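Local coordinates for protein beta-1,4-exocellulase (Thermobifida fusca, PDB 4B4H) that probably hydrolyses beta-1,4-glycosidic bonds of cellulose as a family 6 cellobiohydrolase, of which this chain is the catalytic domain, at residues A[326-331]-A[357-362]; A[363-368]-A[398-403]. All blocks are in the same frame, centred on the assembly; numbering follows the deposited sequence. Where two conformers were deposited one is given.

Interaction 1: A[326-331]-A[357-362]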
ATOM      1  N   TRP A 326      -2.043  -5.995  -9.782  1.00  8.01           N
ATOM      2  CA  TRP A 326      -1.308  -5.043  -8.953  1.00  7.98           C
ATOM      3  C   TRP A 326      -0.060  -4.459  -9.566  1.00  7.73           C
ATOM      4  O   TRP A 326       0.530  -3.551  -8.991  1.00  7.47           O
ATOM      5  CB  TRP A 326      -0.936  -5.692  -7.613  1.00  8.20           C
ATOM      6  CG  TRP A 326      -0.043  -6.899  -7.772  1.00  8.55           C
ATOM      7  CD1 TRP A 326      -0.430  -8.228  -7.801  1.00  8.38           C
ATOM      8  CD2 TRP A 326       1.417  -6.927  -7.967  1.00  8.34           C
ATOM      9  NE1 TRP A 326       0.647  -9.059  -7.979  1.00  8.45           N
ATOM     10  CE2 TRP A 326       1.783  -8.348  -8.090  1.00  8.43           C
ATOM     11  CE3 TRP A 326       2.424  -5.959  -8.039  1.00  8.46           C
ATOM     12  CZ2 TRP A 326       3.094  -8.755  -8.279  1.00  8.64           C
ATOM     13  CZ3 TRP A 326       3.740  -6.379  -8.235  1.00  8.78           C
ATOM     14  CH2 TRP A 326       4.071  -7.750  -8.350  1.00  8.84           C
ATOM     15  N   CYS A 327       0.376  -4.991 -10.713  1.00  7.33           N
ATOM     16  CA  CYS A 327       1.697  -4.626 -11.253  1.00  7.61           C
ATOM     17  C   CYS A 327       1.631  -3.664 -12.428  1.00  7.64           C
ATOM     18  O   CYS A 327       1.058  -3.989 -13.477  1.00  8.00           O
ATOM     19  CB  CYS A 327       2.553  -5.849 -11.627  1.00  7.72           C
ATOM     20  SG  CYS A 327       4.227  -5.358 -12.031  1.00  7.93           S
ATOM     21  N   ASN A 328       2.291  -2.516 -12.254  1.00  7.57           N
ATOM     22  CA  ASN A 328       2.428  -1.484 -13.296  1.00  7.59           C
ATOM     23  C   ASN A 328       1.184  -1.324 -14.181  1.00  7.52           C
ATOM     24  O   ASN A 328       1.241  -1.531 -15.405  1.00  7.56           O
ATOM     25  CB  ASN A 328       3.673  -1.785 -14.170  1.00  7.27           C
ATOM     26  CG  ASN A 328       4.979  -1.754 -13.378  1.00  7.21           C
ATOM     27  OD1 ASN A 328       5.160  -0.928 -12.495  1.00  7.23           O
ATOM     28  ND2 ASN A 328       5.890  -2.679 -13.694  1.00  7.15           N
ATOM     29  N   GLN A 329       0.062  -0.976 -13.560  1.00  7.71           N
ATOM     30  CA  GLN A 329      -1.237  -1.098 -14.212  1.00  7.52           C
ATOM     31  C   GLN A 329      -1.482  -0.108 -15.355  1.00  7.66           C
ATOM     32  O   GLN A 329      -1.409   1.110 -15.169  1.00  7.64           O
ATOM     33  CB  GLN A 329      -2.358  -1.076 -13.162  1.00  7.82           C
ATOM     34  CG  GLN A 329      -2.461  -2.382 -12.393  1.00  7.87           C
ATOM     35  CD  GLN A 329      -2.834  -3.532 -13.313  1.00  7.59           C
ATOM     36  OE1 GLN A 329      -3.966  -3.591 -13.814  1.00  7.74           O
ATOM     37  NE2 GLN A 329      -1.889  -4.445 -13.552  1.00  7.26           N
ATOM     38  N   ALA A 330      -1.767  -0.653 -16.542  1.00  7.56           N
ATOM     39  CA  ALA A 330      -1.970   0.140 -17.767  1.00  7.70           C
ATOM     40  C   ALA A 330      -3.022   1.227 -17.607  1.00  7.63           C
ATOM     41  O   ALA A 330      -4.131   0.955 -17.152  1.00  7.90           O
ATOM     42  CB  ALA A 330      -2.320  -0.781 -18.943  1.00  7.73           C
ATOM     43  N   GLY A 331      -2.668   2.449 -17.999  1.00  7.95           N
ATOM     44  CA  GLY A 331      -3.636   3.539 -18.001  1.00  8.09           C
ATOM     45  C   GLY A 331      -3.849   4.232 -16.676  1.00  8.11           C
ATOM     46  O   GLY A 331      -4.623   5.182 -16.604  1.00  8.50           O
ATOM     47  N   GLU A 357       8.447   4.818 -10.037  1.00  8.99           N
ATOM     48  CA  GLU A 357       9.186   3.621  -9.687  1.00  9.38           C
ATOM     49  C   GLU A 357       8.399   2.376 -10.044  1.00  9.33           C
ATOM     50  O   GLU A 357       7.242   2.208  -9.632  1.00  9.03           O
ATOM     51  CB  GLU A 357       9.576   3.632  -8.220  1.00  9.95           C
ATOM     52  CG  GLU A 357      10.669   4.651  -7.944  1.00 10.76           C
ATOM     53  CD  GLU A 357      10.903   4.935  -6.477  1.00 11.43           C
ATOM     54  OE1 GLU A 357      10.593   4.085  -5.616  1.00 12.54           O
ATOM     55  OE2 GLU A 357      11.452   6.015  -6.198  1.00 11.86           O
ATOM     56  N   SER A 358       9.059   1.480 -10.780  1.00  9.26           N
ATOM     57  CA  SER A 358       8.432   0.260 -11.263  1.00  9.58           C
ATOM     58  C   SER A 358       8.004  -0.615 -10.090  1.00  9.48           C
ATOM     59  O   SER A 358       8.615  -0.561  -9.013  1.00  9.79           O
ATOM     60  CB  SER A 358       9.403  -0.547 -12.133  1.00  9.73           C
ATOM     61  OG  SER A 358       8.790  -1.753 -12.554  1.00 10.08           O
ATOM     62  N   ASP A 359       6.955  -1.395 -10.340  1.00  9.39           N
ATOM     63  CA  ASP A 359       6.438  -2.417  -9.441  1.00  9.64           C
ATOM     64  C   ASP A 359       7.188  -3.747  -9.562  1.00 10.08           C
ATOM     65  O   ASP A 359       7.093  -4.585  -8.663  1.00 10.02           O
ATOM     66  CB  ASP A 359       4.948  -2.658  -9.725  1.00  9.65           C
ATOM     67  CG  ASP A 359       4.065  -1.511  -9.260  1.00  9.77           C
ATOM     68  OD1 ASP A 359       4.332  -0.950  -8.178  1.00 10.37           O
ATOM     69  OD2 ASP A 359       3.087  -1.188  -9.964  1.00  9.88           O
ATOM     70  N   GLY A 360       7.923  -3.920 -10.663  1.00 10.40           N
ATOM     71  CA  GLY A 360       8.600  -5.179 -10.992  1.00 10.70           C
ATOM     72  C   GLY A 360       8.912  -5.277 -12.474  1.00 11.10           C
ATOM     73  O   GLY A 360       8.365  -4.519 -13.274  1.00 11.59           O
ATOM     74  N   ALA A 361       9.782  -6.211 -12.840  1.00 11.16           N
ATOM     75  CA  ALA A 361      10.208  -6.386 -14.238  1.00 11.64           C
ATOM     76  C   ALA A 361       9.124  -7.078 -15.052  1.00 11.88           C
ATOM     77  O   ALA A 361       8.423  -7.929 -14.526  1.00 12.44           O
ATOM     78  CB  ALA A 361      11.495  -7.194 -14.283  1.00 11.56           C
ATOM     79  N   SER A 362       8.993  -6.732 -16.334  1.00 12.54           N
ATOM     80  CA  SER A 362       7.971  -7.371 -17.186  1.00 13.32           C
ATOM     81  C   SER A 362       8.484  -8.617 -17.923  1.00 14.22           C
ATOM     82  O   SER A 362       7.702  -9.357 -18.525  1.00 14.28           O
ATOM     83  CB  SER A 362       7.325  -6.372 -18.163  1.00 13.21           C
ATOM     84  OG  SER A 362       8.289  -5.648 -18.894  1.00 13.42           O
TER
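In the predicted active site of this family 6 glycoside hydrolase, D359, the probable proton acceptor, meets N328 and the residues before it. The two side chains lie alongside each other, pointing opposite ways, with their flat groups only 15° apart. The backbone N of N328 gives a hydrogen bond of 2.8 Å to D359 OD2, on the anti lone pair of that oxygen. In return, the backbone N of D359 donates to N328 OD1 at 2.8 Å. N328 CG stands anti to its own carbonyl carbon (chi1 -62°), which carries the amide across to the 357-362 loop. Its other end, ND2, donates to S358 OG at 3.3 Å. ND2 also reaches the O of G360 at 3.1 Å, but that bond is weak because it is bent (126°). S358 OG also accepts from the backbone N of G360, closing an ST turn around D359. With an alanine in place of this asparagine, the backbone N of D359 would probably lose its acceptor, and S358 OG and the O of G360 the amide donor.

Two neighbours pack against the aspartate. C327 SG lies 3.6 Å from D359 CB and forms a disulfide with C377. The W326 ring, part of the predicted substrate site, meets the backbone O of D359 at its edge, with CZ3 3.8 Å from that oxygen. OD2 of D359 is further gripped by the hydroxyl of Y229 and a salt bridge to R290, while OD1 makes a weak, long ion pair with K353. Neither segment is helix or strand. The 326-331 loop runs between helix 308-315 and strand 339-340. The loop holding 357-362 leads from strand 346-350 of the mixed sheet to helix 406-414.

Interaction 2: A[363-368]-A[398-403]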
ATOM      1  N   GLU A 363       9.793  -8.816 -17.878  1.00 15.50           N
ATOM      2  CA  GLU A 363      10.439 -10.025 -18.400  1.00 17.19           C
ATOM      3  C   GLU A 363      11.478 -10.432 -17.380  1.00 17.39           C
ATOM      4  O   GLU A 363      11.622  -9.779 -16.354  1.00 17.79           O
ATOM      5  CB  GLU A 363      11.126  -9.732 -19.737  1.00 17.74           C
ATOM      6  CG  GLU A 363      12.217  -8.666 -19.660  1.00 19.06           C
ATOM      7  CD  GLU A 363      12.908  -8.403 -20.987  1.00 19.84           C
ATOM      8  OE1 GLU A 363      12.987  -9.329 -21.827  1.00 20.30           O
ATOM      9  OE2 GLU A 363      13.396  -7.262 -21.175  1.00 20.51           O
ATOM     10  N   GLU A 364      12.216 -11.502 -17.653  1.00 17.67           N
ATOM     11  CA  GLU A 364      13.395 -11.778 -16.846  1.00 18.02           C
ATOM     12  C   GLU A 364      14.472 -10.745 -17.168  1.00 18.42           C
ATOM     13  O   GLU A 364      14.839 -10.551 -18.334  1.00 18.42           O
ATOM     14  CB  GLU A 364      13.921 -13.202 -17.051  1.00 18.94           C
ATOM     15  CG  GLU A 364      12.961 -14.283 -16.571  1.00 19.76           C
ATOM     16  CD  GLU A 364      13.652 -15.406 -15.827  1.00 20.13           C
ATOM     17  OE1 GLU A 364      14.868 -15.588 -16.022  1.00 21.02           O
ATOM     18  OE2 GLU A 364      12.976 -16.112 -15.049  1.00 21.23           O
ATOM     19  N   ILE A 365      14.918 -10.046 -16.129  1.00 18.56           N
ATOM     20  CA  ILE A 365      16.093  -9.188 -16.204  1.00 18.79           C
ATOM     21  C   ILE A 365      17.086  -9.755 -15.195  1.00 19.87           C
ATOM     22  O   ILE A 365      16.877  -9.626 -13.986  1.00 20.19           O
ATOM     23  CB  ILE A 365      15.773  -7.706 -15.878  1.00 18.54           C
ATOM     24  CG1 ILE A 365      14.646  -7.192 -16.778  1.00 18.51           C
ATOM     25  CG2 ILE A 365      17.024  -6.846 -16.028  1.00 18.58           C
ATOM     26  CD1 ILE A 365      14.088  -5.843 -16.382  1.00 18.07           C
ATOM     27  N   PRO A 366      18.148 -10.423 -15.685  1.00 21.15           N
ATOM     28  CA  PRO A 366      19.144 -11.013 -14.784  1.00 22.09           C
ATOM     29  C   PRO A 366      19.764  -9.986 -13.839  1.00 23.10           C
ATOM     30  O   PRO A 366      20.072  -8.863 -14.256  1.00 22.84           O
ATOM     31  CB  PRO A 366      20.191 -11.576 -15.747  1.00 22.01           C
ATOM     32  CG  PRO A 366      19.402 -11.915 -16.966  1.00 21.59           C
ATOM     33  CD  PRO A 366      18.399 -10.798 -17.089  1.00 21.05           C
ATOM     34  N   ASN A 367      19.926 -10.376 -12.574  1.00 23.94           N
ATOM     35  CA  ASN A 367      20.363  -9.460 -11.523  1.00 25.05           C
ATOM     36  C   ASN A 367      21.120 -10.148 -10.386  1.00 26.67           C
ATOM     37  O   ASN A 367      21.046 -11.368 -10.224  1.00 27.34           O
ATOM     38  CB  ASN A 367      19.162  -8.676 -10.971  1.00 24.12           C
ATOM     39  CG  ASN A 367      18.102  -9.578 -10.355  1.00 24.07           C
ATOM     40  OD1 ASN A 367      18.320 -10.184  -9.309  1.00 23.73           O
ATOM     41  ND2 ASN A 367      16.942  -9.656 -10.997  1.00 22.99           N
ATOM     42  N   ASP A 368      21.840  -9.350  -9.601  1.00 28.70           N
ATOM     43  CA  ASP A 368      22.636  -9.862  -8.487  1.00 30.13           C
ATOM     44  C   ASP A 368      21.950  -9.653  -7.137  1.00 30.82           C
ATOM     45  O   ASP A 368      22.339 -10.254  -6.134  1.00 31.93           O
ATOM     46  CB  ASP A 368      24.039  -9.225  -8.485  1.00 31.18           C
ATOM     47  CG  ASP A 368      24.010  -7.706  -8.286  1.00 31.80           C
ATOM     48  OD1 ASP A 368      23.015  -7.047  -8.663  1.00 32.70           O
ATOM     49  OD2 ASP A 368      25.006  -7.162  -7.757  1.00 32.15           O
ATOM     50  N   ALA A 398       8.905  -2.913 -18.509  1.00 10.65           N
ATOM     51  CA  ALA A 398       9.129  -2.392 -17.146  1.00 10.50           C
ATOM     52  C   ALA A 398      10.472  -2.849 -16.551  1.00 10.75           C
ATOM     53  O   ALA A 398      10.840  -4.033 -16.686  1.00 11.25           O
ATOM     54  CB  ALA A 398       7.999  -2.861 -16.243  1.00 10.24           C
ATOM     55  N   PRO A 399      11.214  -1.931 -15.881  1.00 10.92           N
ATOM     56  CA  PRO A 399      12.467  -2.316 -15.231  1.00 11.66           C
ATOM     57  C   PRO A 399      12.237  -3.076 -13.917  1.00 11.44           C
ATOM     58  O   PRO A 399      11.088  -3.332 -13.544  1.00 10.93           O
ATOM     59  CB  PRO A 399      13.160  -0.973 -14.990  1.00 11.44           C
ATOM     60  CG  PRO A 399      12.038   0.013 -14.834  1.00 11.59           C
ATOM     61  CD  PRO A 399      10.843  -0.529 -15.582  1.00 11.03           C
ATOM     62  N   ILE A 400      13.317  -3.480 -13.250  1.00 11.99           N
ATOM     63  CA  ILE A 400      13.235  -4.073 -11.917  1.00 12.59           C
ATOM     64  C   ILE A 400      12.500  -3.139 -10.950  1.00 12.19           C
ATOM     65  O   ILE A 400      12.547  -1.900 -11.087  1.00 12.47           O
ATOM     66  CB  ILE A 400      14.641  -4.489 -11.429  1.00 13.11           C
ATOM     67  CG1 ILE A 400      14.955  -5.900 -11.953  1.00 13.98           C
ATOM     68  CG2 ILE A 400      14.786  -4.419  -9.911  1.00 13.23           C
ATOM     69  CD1 ILE A 400      16.363  -6.379 -11.670  1.00 14.18           C
ATOM     70  N   SER A 401      11.783  -3.751 -10.010  1.00 11.87           N
ATOM     71  CA  SER A 401      11.010  -3.020  -9.015  0.50 11.85           C
ATOM     72  C   SER A 401      11.850  -1.916  -8.377  1.00 12.03           C
ATOM     73  O   SER A 401      12.986  -2.157  -7.962  1.00 12.01           O
ATOM     74  CB  SER A 401      10.480  -3.991  -7.953  0.50 11.66           C
ATOM     75  OG  SER A 401      10.021  -3.300  -6.803  0.50 10.93           O
ATOM     76  N   GLY A 402      11.285  -0.711  -8.312  1.00 11.76           N
ATOM     77  CA  GLY A 402      11.957   0.457  -7.750  1.00 11.86           C
ATOM     78  C   GLY A 402      12.798   1.259  -8.730  1.00 11.62           C
ATOM     79  O   GLY A 402      13.163   2.393  -8.433  1.00 11.95           O
ATOM     80  N   HIS A 403      13.124   0.666  -9.883  1.00 12.00           N
ATOM     81  CA  HIS A 403      13.892   1.351 -10.921  1.00 11.89           C
ATOM     82  C   HIS A 403      12.982   2.282 -11.659  1.00 11.02           C
ATOM     83  O   HIS A 403      11.797   2.030 -11.765  1.00 10.44           O
ATOM     84  CB  HIS A 403      14.489   0.338 -11.891  1.00 12.86           C
ATOM     85  CG  HIS A 403      15.733  -0.344 -11.379  1.00 13.87           C
ATOM     86  ND1 HIS A 403      16.742  -0.704 -12.193  1.00 14.38           N
ATOM     87  CD2 HIS A 403      16.122  -0.702 -10.087  1.00 14.56           C
ATOM     88  CE1 HIS A 403      17.720  -1.286 -11.466  1.00 14.87           C
ATOM     89  NE2 HIS A 403      17.344  -1.277 -10.179  1.00 15.57           N
TER
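I365 meets I400 where two parts of one long loop pack together. The loop joins strand 346-350 to helix 406-414 in the family 6 catalytic domain. Along 363-368 the first to touch is I365, whose side chain points toward 398-403. Its CG1 is anti to the carbonyl carbon (chi1 -55°). With chi2 extended (170°), this carries CD1 to the backbone of 398-400. There CD1 lies 3.7 Å from the O of A398 and 4.0 Å from the N of I400. The isoleucine side chains also touch, with I365 CB 4.4 Å from I400 CG1. I400 opens a type II beta turn closed by the bond from H403 N to I400 O, and I400 CB sits over the centre of the H403 ring.

Two residues on, N367 lies slantwise across the end of I400. Its amide is fixed at both ends: OD1 accepts from the backbone N of K371, and ND2 donates to the O of I365 at 3.0 Å. That bond arrives nearly along the C=O axis but is bent at the hydrogen (135°). The CD1 methyl of I400 packs against this held amide, 3.4 Å from N367 ND2.

Interaction 1 is mostly buried and polar. Interaction 2 lies nearer the surface and rests on van der Waals contact. Their centres are 11 Å apart. Along the chain they stand in series, since 363-368 directly continues 357-362. The long loop before helix 406-414 supplies three of the four segments; 326-331 comes from an earlier loop. The 398-403 segment binds the two contacts together. S358 O probably accepts from G402 N at 2.8 Å, S358 OG bonds to the O of P399, and S362 OG bonds to A398 N. The A398 methyl also packs on the N328 amide. Thus 398-403 touches both 357-362 and I365, which rests on the residues that lead into the turn at 400-403.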